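Local coordinates for ethylbenzene dehydrogenase alpha-subunit (Aromatoleum aromaticum, PDB 2IVF), which belongs to the molybdopterin oxidoreductase family and carries a molybdenum atom, two pterin guanosine dinucleotide cofactors and an iron/sulfur cluster, at residues 824-827 with 828-832; 403-406 with 407-411; 230-234 with 235-239; 564-567 with 568-572. One frame throughout, in Å; residues are numbered along the deposited sequence.

Interaction 1: residues 824-827 with 828-832; sequences AGES and LPTHK
K832 reaches back across the turn and sets its ammonium group between two oxygens of the 824-827 segment. Its chain starts with CG anti to the carbonyl carbon (chi1 -72°) and runs fully extended, which carries NZ to within 2.6 Å of E826 OE2 and 2.8 Å of A824 O. The first pairing is a salt bridge that uses the anti lone pair of the carboxylate oxygen; in the second, the donor is tilted 27° from the carbonyl plane. E826 is itself extended beyond CG and meets the lysine at about a right angle, with CG of E826 3.6 Å from CE of K832. The carbonyl used by K832 belongs to the last turn of helix 819-824, which closes in a Schellman motif with G825 at positive phi. Beyond this end, CG2 of T830 lies 3.5 Å from G825 O, and a water bridges the same carbonyl to the backbone N of L828. Both charged groups have second partners: K832 NZ is shared between the carboxylates of E826 and D567, and K941 pairs with E826 OE1, the other oxygen of that buried carboxylate, which is consistent with charged forms of all four groups.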
loop_
_atom_site.group_PDB
_atom_site.type_symbol
_atom_site.label_atom_id
_atom_site.label_comp_id
_atom_site.label_asym_id
_atom_site.label_seq_id
_atom_site.Cartn_x
_atom_site.Cartn_y
_atom_site.Cartn_z
ATOM N N ALA A 824 -23.833 2.916 32.658
ATOM C CA ALA A 824 -23.461 3.536 31.364
ATOM C C ALA A 824 -24.431 3.208 30.248
ATOM O O ALA A 824 -24.315 3.780 29.161
ATOM C CB ALA A 824 -22.080 3.067 30.902
ATOM N N GLY A 825 -25.339 2.270 30.488
ATOM C CA GLY A 825 -26.301 1.865 29.470
ATOM C C GLY A 825 -25.677 0.898 28.481
ATOM O O GLY A 825 -26.135 0.782 27.354
ATOM N N GLU A 826 -24.638 0.184 28.907
ATOM C CA GLU A 826 -23.963 -0.764 28.004
ATOM C C GLU A 826 -23.998 -2.240 28.466
ATOM O O GLU A 826 -23.194 -3.077 27.993
ATOM C CB GLU A 826 -22.517 -0.328 27.770
ATOM C CG GLU A 826 -22.410 0.977 27.109
ATOM C CD GLU A 826 -21.025 1.335 26.676
ATOM O OE1 GLU A 826 -20.219 0.421 26.385
ATOM O OE2 GLU A 826 -20.768 2.559 26.594
ATOM N N SER A 827 -24.919 -2.595 29.343
ATOM C CA SER A 827 -25.028 -4.004 29.767
ATOM C C SER A 827 -25.347 -4.934 28.611
ATOM O O SER A 827 -24.837 -6.054 28.563
ATOM C CB SER A 827 -26.075 -4.153 30.842
ATOM O OG SER A 827 -27.322 -3.622 30.403
ATOM N N LEU A 828 -26.156 -4.463 27.662
ATOM C CA LEU A 828 -26.342 -5.160 26.394
ATOM C C LEU A 828 -25.653 -4.405 25.269
ATOM O O LEU A 828 -25.446 -3.188 25.370
ATOM C CB LEU A 828 -27.837 -5.304 26.060
ATOM C CG LEU A 828 -28.664 -6.360 26.806
ATOM C CD1 LEU A 828 -30.151 -6.206 26.468
ATOM C CD2 LEU A 828 -28.161 -7.814 26.487
ATOM N N PRO A 829 -25.351 -5.106 24.166
ATOM C CA PRO A 829 -24.849 -4.355 23.011
ATOM C C PRO A 829 -25.912 -3.315 22.631
ATOM O O PRO A 829 -27.097 -3.555 22.770
ATOM C CB PRO A 829 -24.684 -5.408 21.919
ATOM C CG PRO A 829 -24.734 -6.736 22.643
ATOM C CD PRO A 829 -25.545 -6.537 23.862
ATOM N N THR A 830 -25.457 -2.149 22.212
ATOM C CA THR A 830 -26.320 -1.013 22.052
ATOM C C THR A 830 -25.589 -0.037 21.165
ATOM O O THR A 830 -24.360 -0.106 21.046
ATOM C CB THR A 830 -26.647 -0.360 23.380
ATOM O OG1 THR A 830 -27.753 0.527 23.174
ATOM C CG2 THR A 830 -25.423 0.406 23.913
ATOM N N HIS A 831 -26.354 0.843 20.526
ATOM C CA HIS A 831 -25.779 1.875 19.674
ATOM C C HIS A 831 -25.595 3.179 20.478
ATOM O O HIS A 831 -26.533 3.660 21.164
ATOM C CB HIS A 831 -26.680 2.185 18.486
ATOM C CG HIS A 831 -26.225 3.393 17.735
ATOM N ND1 HIS A 831 -24.946 3.499 17.236
ATOM C CD2 HIS A 831 -26.827 4.576 17.489
ATOM C CE1 HIS A 831 -24.792 4.690 16.681
ATOM N NE2 HIS A 831 -25.920 5.356 16.808
ATOM N N LYS A 832 -24.370 3.690 20.449
ATOM C CA LYS A 832 -24.069 5.039 20.925
ATOM C C LYS A 832 -23.344 5.744 19.835
ATOM O O LYS A 832 -22.397 5.198 19.286
ATOM C CB LYS A 832 -23.173 5.034 22.161
ATOM C CG LYS A 832 -23.894 4.560 23.455
ATOM C CD LYS A 832 -22.938 4.619 24.681
ATOM C CE LYS A 832 -23.571 4.253 26.024
ATOM N NZ LYS A 832 -22.548 4.443 27.093
HETATM O O HOH W 1 -27.621 -1.949 27.178
#

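Interaction 2: residues 403-406 with 407-411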
loop_
_atom_site.group_PDB
_atom_site.type_symbol
_atom_site.label_atom_id
_atom_site.label_comp_id
_atom_site.label_asym_id
_atom_site.label_seq_id
_atom_site.Cartn_x
_atom_site.Cartn_y
_atom_site.Cartn_z
ATOM N N GLU A 403 -34.694 -12.457 26.792
ATOM C CA GLU A 403 -35.960 -11.747 27.017
ATOM C C GLU A 403 -35.707 -10.248 27.203
ATOM O O GLU A 403 -36.466 -9.422 26.680
ATOM C CB GLU A 403 -36.722 -12.346 28.196
ATOM C CG GLU A 403 -38.078 -11.687 28.452
ATOM C CD GLU A 403 -39.172 -12.010 27.428
ATOM O OE1 GLU A 403 -39.047 -12.952 26.617
ATOM O OE2 GLU A 403 -40.196 -11.293 27.464
ATOM N N GLY A 404 -34.627 -9.886 27.896
ATOM C CA GLY A 404 -34.214 -8.491 27.976
ATOM C C GLY A 404 -33.845 -7.961 26.597
ATOM O O GLY A 404 -34.223 -6.866 26.195
ATOM N N LEU A 405 -33.089 -8.743 25.866
ATOM C CA LEU A 405 -32.712 -8.345 24.540
ATOM C C LEU A 405 -33.898 -8.120 23.618
ATOM O O LEU A 405 -33.847 -7.203 22.770
ATOM C CB LEU A 405 -31.805 -9.394 23.952
ATOM C CG LEU A 405 -31.180 -9.073 22.619
ATOM C CD1 LEU A 405 -30.268 -7.820 22.674
ATOM C CD2 LEU A 405 -30.376 -10.316 22.202
ATOM N N ARG A 406 -34.907 -8.993 23.698
ATOM C CA ARG A 406 -36.126 -8.809 22.908
ATOM C C ARG A 406 -36.703 -7.428 23.167
ATOM O O ARG A 406 -37.073 -6.746 22.234
ATOM C CB ARG A 406 -37.212 -9.834 23.249
ATOM C CG ARG A 406 -36.908 -11.229 22.778
ATOM C CD ARG A 406 -37.961 -12.149 23.271
ATOM N NE ARG A 406 -39.075 -12.214 22.341
ATOM C CZ ARG A 406 -40.310 -12.580 22.662
ATOM N NH1 ARG A 406 -40.662 -12.883 23.914
ATOM N NH2 ARG A 406 -41.216 -12.630 21.703
ATOM N N GLU A 407 -36.785 -7.026 24.432
ATOM C CA GLU A 407 -37.265 -5.681 24.777
ATOM C C GLU A 407 -36.357 -4.607 24.149
ATOM O O GLU A 407 -36.815 -3.663 23.522
ATOM C CB GLU A 407 -37.352 -5.537 26.309
ATOM C CG GLU A 407 -37.633 -4.134 26.853
ATOM C CD GLU A 407 -37.638 -4.062 28.413
ATOM O OE1 GLU A 407 -36.676 -3.487 29.009
ATOM O OE2 GLU A 407 -38.602 -4.565 29.048
ATOM N N HIS A 408 -35.057 -4.766 24.347
ATOM C CA HIS A 408 -34.074 -3.779 23.985
ATOM C C HIS A 408 -34.075 -3.569 22.456
ATOM O O HIS A 408 -33.965 -2.440 21.976
ATOM C CB HIS A 408 -32.730 -4.306 24.473
ATOM C CG HIS A 408 -31.548 -3.513 24.021
ATOM N ND1 HIS A 408 -31.345 -2.208 24.396
ATOM C CD2 HIS A 408 -30.469 -3.869 23.289
ATOM C CE1 HIS A 408 -30.208 -1.781 23.873
ATOM N NE2 HIS A 408 -29.648 -2.774 23.210
ATOM N N LEU A 409 -34.237 -4.666 21.718
ATOM C CA LEU A 409 -34.201 -4.614 20.269
ATOM C C LEU A 409 -35.483 -3.990 19.707
ATOM O O LEU A 409 -35.556 -3.744 18.494
ATOM C CB LEU A 409 -33.999 -6.014 19.665
ATOM C CG LEU A 409 -32.582 -6.578 19.821
ATOM C CD1 LEU A 409 -32.527 -8.023 19.359
ATOM C CD2 LEU A 409 -31.527 -5.722 19.071
ATOM N N LYS A 410 -36.470 -3.694 20.550
ATOM C CA LYS A 410 -37.605 -2.883 20.078
ATOM C C LYS A 410 -37.188 -1.482 19.567
ATOM O O LYS A 410 -37.908 -0.845 18.803
ATOM C CB LYS A 410 -38.686 -2.787 21.142
ATOM C CG LYS A 410 -39.351 -4.147 21.343
ATOM C CD LYS A 410 -40.503 -4.122 22.312
ATOM C CE LYS A 410 -41.116 -5.515 22.434
ATOM N NZ LYS A 410 -42.160 -5.541 23.510
ATOM N N ASP A 411 -36.029 -1.019 20.000
ATOM C CA ASP A 411 -35.476 0.252 19.574
ATOM C C ASP A 411 -34.629 0.081 18.305
ATOM O O ASP A 411 -34.120 1.068 17.789
ATOM C CB ASP A 411 -34.673 0.882 20.745
ATOM C CG ASP A 411 -35.580 1.326 21.913
ATOM O OD1 ASP A 411 -36.791 1.595 21.678
ATOM O OD2 ASP A 411 -35.106 1.374 23.071
#
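E403 begins the segment by accepting a weak backbone bond, 3.3 Å from E407 N to E403 O, while its side chain turns to R406 one helical turn along. There R406 NH1 donates to E403 OE1 over 3.1 Å; the oxygen lies in the guanidinium plane and is met on its syn side, 22° out of the carboxylate plane, and the bend of the arginine chain at chi3 (88°) brings the planar group round to it. The same carboxylate oxygen also accepts from G384 N. G404 adds no side chain, but its carbonyl takes the N-H of H408 at 2.9 Å, as one of the i to i+4 bonds of helix 401-408. L405 then supplies the apolar face. Its CG sits 3.7 Å from CD1 of L409, and its CD1 comes to the edge of the H408 ring, 4.0 Å from CD2. Beneath this packing, L409 N donates to L405 O at 2.8 Å. Helix 303-316 covers the leucine face, with I315 touching both leucines, while the H408 ring directs NE2 to P829 O. R406, the last residue of the segment, is exposed, its side chain laid back along the helix to E403.

Interaction 3: residues 230-234 with 235-239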
loop_
_atom_site.group_PDB
_atom_site.type_symbol
_atom_site.label_atom_id
_atom_site.label_comp_id
_atom_site.label_asym_id
_atom_site.label_seq_id
_atom_site.Cartn_x
_atom_site.Cartn_y
_atom_site.Cartn_z
ATOM N N HIS A 230 -14.551 -8.855 25.457
ATOM C CA HIS A 230 -15.578 -8.798 26.465
ATOM C C HIS A 230 -16.699 -9.828 26.296
ATOM O O HIS A 230 -17.302 -10.218 27.270
ATOM C CB HIS A 230 -16.092 -7.382 26.602
ATOM C CG HIS A 230 -15.064 -6.475 27.213
ATOM N ND1 HIS A 230 -15.147 -5.110 27.153
ATOM C CD2 HIS A 230 -13.885 -6.757 27.844
ATOM C CE1 HIS A 230 -14.085 -4.579 27.743
ATOM N NE2 HIS A 230 -13.304 -5.557 28.175
ATOM N N THR A 231 -16.889 -10.294 25.080
ATOM C CA THR A 231 -17.924 -11.294 24.746
ATOM C C THR A 231 -17.404 -12.706 24.981
ATOM O O THR A 231 -18.048 -13.520 25.671
ATOM C CB THR A 231 -18.351 -11.140 23.290
ATOM O OG1 THR A 231 -18.856 -9.805 23.080
ATOM C CG2 THR A 231 -19.416 -12.165 22.901
ATOM N N PHE A 232 -16.212 -12.978 24.457
ATOM C CA PHE A 232 -15.627 -14.305 24.494
ATOM C C PHE A 232 -14.529 -14.482 25.560
ATOM O O PHE A 232 -14.085 -15.617 25.829
ATOM C CB PHE A 232 -15.042 -14.622 23.137
ATOM C CG PHE A 232 -16.004 -14.432 21.988
ATOM C CD1 PHE A 232 -17.124 -15.241 21.859
ATOM C CD2 PHE A 232 -15.763 -13.465 21.013
ATOM C CE1 PHE A 232 -17.976 -15.096 20.783
ATOM C CE2 PHE A 232 -16.622 -13.319 19.923
ATOM C CZ PHE A 232 -17.725 -14.139 19.831
ATOM N N GLY A 233 -14.066 -13.379 26.131
ATOM C CA GLY A 233 -12.992 -13.437 27.133
ATOM C C GLY A 233 -11.653 -13.545 26.433
ATOM O O GLY A 233 -10.658 -13.710 27.087
ATOM N N LYS A 234 -11.612 -13.437 25.094
ATOM C CA LYS A 234 -10.328 -13.442 24.389
ATOM C C LYS A 234 -10.463 -12.878 23.004
ATOM O O LYS A 234 -11.564 -12.769 22.477
ATOM C CB LYS A 234 -9.717 -14.856 24.321
ATOM C CG LYS A 234 -10.409 -15.813 23.334
ATOM C CD LYS A 234 -11.685 -16.364 23.881
ATOM C CE LYS A 234 -12.229 -17.523 23.023
ATOM N NZ LYS A 234 -11.337 -18.743 23.017
ATOM N N MET A 235 -9.335 -12.514 22.407
ATOM C CA MET A 235 -9.363 -11.904 21.099
ATOM C C MET A 235 -8.379 -12.509 20.137
ATOM O O MET A 235 -8.418 -12.189 18.981
ATOM C CB MET A 235 -9.170 -10.383 21.172
ATOM C CG MET A 235 -7.822 -9.915 21.579
ATOM S SD MET A 235 -7.710 -8.083 21.671
ATOM C CE MET A 235 -8.278 -7.830 23.342
ATOM N N HIS A 236 -7.502 -13.373 20.620
ATOM C CA HIS A 236 -6.451 -13.894 19.792
ATOM C C HIS A 236 -6.950 -15.094 19.000
ATOM O O HIS A 236 -6.504 -16.216 19.202
ATOM C CB HIS A 236 -5.236 -14.203 20.624
ATOM C CG HIS A 236 -4.413 -12.998 20.887
ATOM N ND1 HIS A 236 -3.973 -12.179 19.870
ATOM C CD2 HIS A 236 -3.984 -12.439 22.041
ATOM C CE1 HIS A 236 -3.299 -11.167 20.391
ATOM N NE2 HIS A 236 -3.285 -11.303 21.705
ATOM N N MET A 237 -7.889 -14.824 18.104
ATOM C CA MET A 237 -8.532 -15.853 17.281
ATOM C C MET A 237 -8.332 -15.380 15.876
ATOM O O MET A 237 -8.303 -14.180 15.644
ATOM C CB MET A 237 -10.007 -15.947 17.582
ATOM C CG MET A 237 -10.305 -16.198 19.071
ATOM S SD MET A 237 -12.083 -16.190 19.321
ATOM C CE MET A 237 -12.398 -14.427 19.307
ATOM N N GLY A 238 -8.195 -16.309 14.932
ATOM C CA GLY A 238 -8.122 -15.917 13.561
ATOM C C GLY A 238 -8.474 -16.987 12.554
ATOM O O GLY A 238 -8.703 -18.139 12.890
ATOM N N TYR A 239 -8.477 -16.584 11.285
ATOM C CA TYR A 239 -8.580 -17.529 10.225
ATOM C C TYR A 239 -7.518 -17.209 9.208
ATOM O O TYR A 239 -6.915 -16.125 9.233
ATOM C CB TYR A 239 -9.982 -17.491 9.610
ATOM C CG TYR A 239 -10.463 -16.143 9.076
ATOM C CD1 TYR A 239 -11.238 -15.313 9.828
ATOM C CD2 TYR A 239 -10.215 -15.765 7.773
ATOM C CE1 TYR A 239 -11.732 -14.144 9.330
ATOM C CE2 TYR A 239 -10.694 -14.598 7.254
ATOM C CZ TYR A 239 -11.451 -13.770 8.024
ATOM O OH TYR A 239 -11.945 -12.567 7.497
#
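M237 lies across two side chains of the preceding segment, meeting both F232 and K234 at about a right angle. Its chain bends at chi3 (-78°), and this places the terminal methyl beside the ring: CE of M237 stands 3.9 Å from CD2 of F232, approaching obliquely. M237 SD is 5.4 Å from the F232 ring centroid and 30° off the ring normal. T231 CG2 rests over the centre of one ring face, so the phenyl group is also packed from its own helix. K234 also meets the thioether, CE 3.9 Å from SD of M237, and the peptide oxygen of K234 is 3.7 Å from the M237 methyl. The lysine chain is folded, bent at chi2 and chi4, so its CE packs against the sulfur while NZ is carried away to E527, H798 and the carbonyl of A781. Between the two methionines the backbone makes an inverse gamma turn centred on H236, whose ring stacks on W481. Helix 226-232 gives way at G233, which has positive phi; residues 230-239 are all buried, running from the end of that helix into the loop before strand 249-253. The pairing of M237 with F232 is a Met-aromatic contact, here fastening a helix end to the loop that follows it.

Interaction 4: residues 564-567 with 568-572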
loop_
_atom_site.group_PDB
_atom_site.type_symbol
_atom_site.label_atom_id
_atom_site.label_comp_id
_atom_site.label_asym_id
_atom_site.label_seq_id
_atom_site.Cartn_x
_atom_site.Cartn_y
_atom_site.Cartn_z
ATOM N N ALA A 564 -16.772 17.358 27.528
ATOM C CA ALA A 564 -17.374 17.698 26.231
ATOM C C ALA A 564 -17.042 16.654 25.180
ATOM O O ALA A 564 -17.829 16.446 24.229
ATOM C CB ALA A 564 -16.913 19.114 25.764
ATOM N N TRP A 565 -15.910 15.972 25.353
ATOM C CA TRP A 565 -15.432 14.995 24.389
ATOM C C TRP A 565 -15.633 13.566 24.864
ATOM O O TRP A 565 -15.086 12.686 24.309
ATOM C CB TRP A 565 -13.939 15.199 24.112
ATOM C CG TRP A 565 -13.601 16.569 23.615
ATOM C CD1 TRP A 565 -14.467 17.491 23.071
ATOM C CD2 TRP A 565 -12.313 17.158 23.575
ATOM N NE1 TRP A 565 -13.780 18.619 22.703
ATOM C CE2 TRP A 565 -12.452 18.440 23.005
ATOM C CE3 TRP A 565 -11.038 16.739 23.997
ATOM C CZ2 TRP A 565 -11.369 19.314 22.877
ATOM C CZ3 TRP A 565 -9.970 17.598 23.848
ATOM C CH2 TRP A 565 -10.141 18.864 23.270
ATOM N N THR A 566 -16.416 13.386 25.921
ATOM C CA THR A 566 -16.668 12.096 26.553
ATOM C C THR A 566 -18.073 11.641 26.176
ATOM O O THR A 566 -18.957 12.447 25.929
ATOM C CB THR A 566 -16.599 12.275 28.126
ATOM O OG1 THR A 566 -15.302 12.771 28.505
ATOM C CG2 THR A 566 -16.843 10.965 28.876
ATOM N N ASP A 567 -18.303 10.341 26.138
ATOM C CA ASP A 567 -19.672 9.793 25.966
ATOM C C ASP A 567 -20.589 10.409 27.035
ATOM O O ASP A 567 -20.331 10.237 28.228
ATOM C CB ASP A 567 -19.574 8.261 26.108
ATOM C CG ASP A 567 -20.915 7.557 26.214
ATOM O OD1 ASP A 567 -21.931 8.128 25.778
ATOM O OD2 ASP A 567 -20.918 6.381 26.711
ATOM N N PRO A 568 -21.651 11.128 26.623
ATOM C CA PRO A 568 -22.542 11.784 27.576
ATOM C C PRO A 568 -23.367 10.867 28.463
ATOM O O PRO A 568 -23.975 11.346 29.412
ATOM C CB PRO A 568 -23.487 12.616 26.707
ATOM C CG PRO A 568 -23.236 12.244 25.307
ATOM C CD PRO A 568 -22.057 11.357 25.219
ATOM N N ALA A 569 -23.400 9.579 28.149
ATOM C CA ALA A 569 -24.039 8.578 28.987
ATOM C C ALA A 569 -23.182 8.224 30.185
ATOM O O ALA A 569 -23.643 7.508 31.086
ATOM C CB ALA A 569 -24.346 7.301 28.166
ATOM N N LEU A 570 -21.929 8.693 30.204
ATOM C CA LEU A 570 -21.061 8.410 31.328
ATOM C C LEU A 570 -21.274 9.487 32.399
ATOM O O LEU A 570 -21.550 10.650 32.087
ATOM C CB LEU A 570 -19.592 8.297 30.874
ATOM C CG LEU A 570 -19.225 7.229 29.823
ATOM C CD1 LEU A 570 -17.700 7.235 29.521
ATOM C CD2 LEU A 570 -19.654 5.772 30.172
ATOM N N LYS A 571 -21.165 9.085 33.665
ATOM C CA LYS A 571 -21.483 9.962 34.773
ATOM C C LYS A 571 -20.270 10.776 35.201
ATOM O O LYS A 571 -20.386 11.715 36.000
ATOM C CB LYS A 571 -22.041 9.140 35.941
ATOM C CG LYS A 571 -21.061 8.111 36.573
ATOM C CD LYS A 571 -21.857 7.172 37.513
ATOM C CE LYS A 571 -21.123 6.826 38.805
ATOM N NZ LYS A 571 -22.102 6.328 39.812
ATOM N N LYS A 572 -19.103 10.435 34.654
ATOM C CA LYS A 572 -17.874 11.120 34.998
ATOM C C LYS A 572 -16.766 10.915 33.985
ATOM O O LYS A 572 -16.893 10.145 33.023
ATOM C CB LYS A 572 -17.407 10.699 36.392
ATOM C CG LYS A 572 -17.141 9.220 36.533
ATOM C CD LYS A 572 -17.163 8.847 37.978
ATOM C CE LYS A 572 -16.870 7.390 38.252
ATOM N NZ LYS A 572 -16.736 7.192 39.746
#
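D567 and L570 form the close-packed side of this turn. The aspartate CG is anti to the backbone N (chi1 169°), which points the carboxylate forward along the chain, over A569 and L570. OD1 of D567 accepts from A569 N at 3.1 Å, met from well above the carboxylate plane, while OD2 lies 3.6 Å from CG of L570. The backbone closes the same loop: L570 N donates to D567 O over 3.0 Å, with the donor 47° out of the carbonyl plane. This backbone bond closes a type I beta turn from D567 to L570, with P568 and A569 at its corners; the separate bond from A569 N to the aspartate side chain adds the feature of an Asx turn. L570 crosses D567 at about a right angle and extends CD1 to CG2 of T566, 3.9 Å away, while T566 OG1 turns to N562 O. OD2 of D567 forms a salt bridge with K832, outside the turn. By contrast, the corner residues P568 and A569 are exposed, though the CB of A569 lies 3.5 Å from D567 OD1 and also touches K832. Farther on, the lysines leave the turn altogether: K571 reaches E823, and K572 pairs with E580 and makes a cation-pi contact with Y577.

Interaction 3 is the wholly buried contact, nearest the centre of the chain, and relies on sulfur and aromatic packing. The other three are partly buried: interaction 1 is a charged, carbonyl-bonded turn, interaction 2 joins helix bonds to leucine packing, and interaction 4 is a beta turn with an aspartate bond and leucine packing. Interaction 1 touches both of its partners: its P829 carbonyl oxygen lies 2.7 Å from H408 NE2 of interaction 2, probably a hydrogen bond, and its K832 forms a salt bridge with D567 of interaction 4. Interactions 2 and 4 do not touch, their nearest atoms being about 12 Å apart. Interactions 1 and 3 follow helix ends, and interaction 4 lies between helices.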